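Local coordinates for protein uncharacterized N-acetyltransferase D2E76_00625 (Mycobacteroides abscessus, PDB 6YCA) that probably transfers acetyl groups from acetyl coenzyme A to amines, as an Eis-type GNAT acetyltransferase that does not modify aminoglycosides, at residues 214-220 with 232-238. Residues are numbered along the deposited sequence; the frame is centred on the assembly and turned at random.
Sequences DAADPVK and RYRPQDT
The loop that leaves helix 204-216 passes over strand 229-235, with K220 and R234 nearest in backbone, CA to CA 7.0 Å. A salt-bridge network of D214, D217, R232 and R234 joins the two within the second GNAT-family region of the chain. R232 grips the D214 carboxylate end-on with two nitrogens. NH1 of R232 lies 3.2 Å from OD2 of D214, and NH2 of R232 reaches OD1 of D214. Both oxygens are met on the syn side, and the two flat groups are only 20° apart. NH2 of R232 also bridges to D252 on strand 248-256.

R234 reaches toward both aspartates. With CG anti to the backbone N (chi1 -150°) and a bend at chi3, its guanidinium meets OD1 of D214 edge-on, in plane. NH1 of R234 makes a weak bond of 3.3 Å to this oxygen, which thus serves two arginines. NH2 of R234 forms a salt bridge with OD2 of D217, but its very short modelled length is doubtful. V219 O lies over one face of the R234 guanidinium. The V219 side chain packs on P235 and on the methyl of T238. P235 and T238 also pack on G48 of the second subunit.

D217 is the first residue past the helix. K220 NZ donates to D214 O at 2.8 Å and also to D217 O, two carbonyl oxygens at the helix end. OD1 of D217 closes an Asx turn by accepting from V219 N at 3.2 Å, from above the carboxylate plane.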
loop_
_atom_site.group_PDB
_atom_site.type_symbol
_atom_site.label_atom_id
_atom_site.label_comp_id
_atom_site.label_asym_id
_atom_site.label_seq_id
_atom_site.Cartn_x
_atom_site.Cartn_y
_atom_site.Cartn_z
ATOM N N ASP A 214 -15.869 -25.680 8.225
ATOM C CA ASP A 214 -15.577 -26.183 6.888
ATOM C C ASP A 214 -16.788 -26.083 5.967
ATOM O O ASP A 214 -16.642 -25.803 4.772
ATOM C CB ASP A 214 -15.098 -27.631 6.968
ATOM C CG ASP A 214 -13.710 -27.753 7.550
ATOM O OD1 ASP A 214 -13.083 -26.705 7.824
ATOM O OD2 ASP A 214 -13.248 -28.901 7.728
ATOM N N ALA A 215 -17.992 -26.301 6.503
ATOM C CA ALA A 215 -19.183 -26.252 5.662
ATOM C C ALA A 215 -19.501 -24.836 5.203
ATOM O O ALA A 215 -20.004 -24.648 4.091
ATOM C CB ALA A 215 -20.376 -26.855 6.402
ATOM N N ALA A 216 -19.193 -23.832 6.026
ATOM C CA ALA A 216 -19.490 -22.454 5.647
ATOM C C ALA A 216 -18.560 -21.963 4.547
ATOM O O ALA A 216 -18.950 -21.106 3.744
ATOM C CB ALA A 216 -19.404 -21.541 6.870
ATOM N N ASP A 217 -17.337 -22.483 4.497
ATOM C CA ASP A 217 -16.366 -22.062 3.495
ATOM C C ASP A 217 -16.581 -22.858 2.212
ATOM O O ASP A 217 -16.506 -24.091 2.242
ATOM C CB ASP A 217 -14.959 -22.314 4.025
ATOM C CG ASP A 217 -13.886 -21.626 3.199
ATOM O OD1 ASP A 217 -14.229 -20.996 2.177
ATOM O OD2 ASP A 217 -12.696 -21.710 3.576
ATOM N N PRO A 218 -16.858 -22.206 1.079
ATOM C CA PRO A 218 -17.021 -22.968 -0.169
ATOM C C PRO A 218 -15.739 -23.626 -0.642
ATOM O O PRO A 218 -15.807 -24.640 -1.348
ATOM C CB PRO A 218 -17.532 -21.917 -1.166
ATOM C CG PRO A 218 -17.049 -20.625 -0.620
ATOM C CD PRO A 218 -17.083 -20.766 0.879
ATOM N N VAL A 219 -14.577 -23.083 -0.283
ATOM C CA VAL A 219 -13.298 -23.685 -0.649
ATOM C C VAL A 219 -13.046 -24.854 0.294
ATOM O O VAL A 219 -12.830 -24.662 1.493
ATOM C CB VAL A 219 -12.150 -22.670 -0.589
ATOM C CG1 VAL A 219 -11.228 -22.851 -1.774
ATOM C CG2 VAL A 219 -12.689 -21.250 -0.574
ATOM N N LYS A 220 -13.061 -26.051 -0.242
ATOM C CA LYS A 220 -12.841 -27.217 0.594
ATOM C C LYS A 220 -11.350 -27.484 0.744
ATOM O O LYS A 220 -10.570 -27.223 -0.179
ATOM C CB LYS A 220 -13.518 -28.437 -0.023
ATOM C CG LYS A 220 -15.028 -28.284 -0.136
ATOM C CD LYS A 220 -15.633 -27.970 1.229
ATOM C CE LYS A 220 -17.041 -27.443 1.121
ATOM N NZ LYS A 220 -17.524 -26.987 2.448
ATOM N N ARG A 232 -3.415 -30.495 6.198
ATOM C CA ARG A 232 -4.544 -29.826 5.560
ATOM C C ARG A 232 -4.079 -28.492 4.997
ATOM O O ARG A 232 -3.382 -27.738 5.684
ATOM C CB ARG A 232 -5.646 -29.546 6.576
ATOM C CG ARG A 232 -6.573 -30.684 6.891
ATOM C CD ARG A 232 -7.464 -30.258 8.041
ATOM N NE ARG A 232 -8.141 -28.994 7.760
ATOM C CZ ARG A 232 -9.453 -28.864 7.601
ATOM N NH1 ARG A 232 -10.247 -29.920 7.722
ATOM N NH2 ARG A 232 -9.972 -27.669 7.349
ATOM N N TYR A 233 -4.464 -28.197 3.759
ATOM C CA TYR A 233 -4.116 -26.918 3.153
ATOM C C TYR A 233 -5.220 -26.456 2.211
ATOM O O TYR A 233 -5.929 -27.269 1.613
ATOM C CB TYR A 233 -2.749 -26.943 2.452
ATOM C CG TYR A 233 -2.577 -28.026 1.410
ATOM C CD1 TYR A 233 -2.142 -29.298 1.766
ATOM C CD2 TYR A 233 -2.842 -27.775 0.071
ATOM C CE1 TYR A 233 -1.975 -30.290 0.811
ATOM C CE2 TYR A 233 -2.678 -28.757 -0.887
ATOM C CZ TYR A 233 -2.248 -30.012 -0.514
ATOM O OH TYR A 233 -2.089 -30.989 -1.471
ATOM N N ARG A 234 -5.346 -25.135 2.076
ATOM C CA ARG A 234 -6.409 -24.519 1.299
ATOM C C ARG A 234 -5.850 -23.448 0.371
ATOM O O ARG A 234 -5.008 -22.643 0.786
ATOM C CB ARG A 234 -7.418 -23.867 2.257
ATOM C CG ARG A 234 -8.845 -23.816 1.740
ATOM C CD ARG A 234 -9.805 -23.362 2.834
ATOM N NE ARG A 234 -9.915 -24.376 3.884
ATOM C CZ ARG A 234 -10.881 -24.419 4.799
ATOM N NH1 ARG A 234 -10.889 -25.384 5.707
ATOM N NH2 ARG A 234 -11.843 -23.504 4.806
ATOM N N PRO A 235 -6.312 -23.397 -0.878
ATOM C CA PRO A 235 -5.899 -22.308 -1.772
ATOM C C PRO A 235 -6.588 -21.011 -1.372
ATOM O O PRO A 235 -7.722 -21.006 -0.884
ATOM C CB PRO A 235 -6.362 -22.788 -3.153
ATOM C CG PRO A 235 -7.516 -23.682 -2.866
ATOM C CD PRO A 235 -7.199 -24.362 -1.553
ATOM N N GLN A 236 -5.891 -19.894 -1.593
ATOM C CA GLN A 236 -6.416 -18.595 -1.186
ATOM C C GLN A 236 -7.287 -17.908 -2.230
ATOM O O GLN A 236 -8.486 -18.191 -2.329
ATOM C CB GLN A 236 -5.273 -17.681 -0.743
ATOM C CG GLN A 236 -4.515 -18.205 0.457
ATOM C CD GLN A 236 -5.374 -18.231 1.703
ATOM O OE1 GLN A 236 -5.846 -19.286 2.130
ATOM N NE2 GLN A 236 -5.580 -17.062 2.295
ATOM N N ASP A 237 -6.718 -16.972 -2.980
ATOM C CA ASP A 237 -7.509 -16.135 -3.881
ATOM C C ASP A 237 -7.813 -16.908 -5.163
ATOM O O ASP A 237 -7.257 -16.663 -6.237
ATOM C CB ASP A 237 -6.807 -14.809 -4.135
ATOM C CG ASP A 237 -6.503 -14.065 -2.851
ATOM O OD1 ASP A 237 -7.439 -13.856 -2.051
ATOM O OD2 ASP A 237 -5.327 -13.702 -2.633
ATOM N N THR A 238 -8.742 -17.858 -5.031
ATOM C CA THR A 238 -9.053 -18.762 -6.131
ATOM C C THR A 238 -9.675 -18.022 -7.307
ATOM O O THR A 238 -9.580 -18.486 -8.450
ATOM C CB THR A 238 -9.989 -19.864 -5.645
ATOM O OG1 THR A 238 -11.235 -19.283 -5.248
ATOM C CG2 THR A 238 -9.375 -20.601 -4.461
#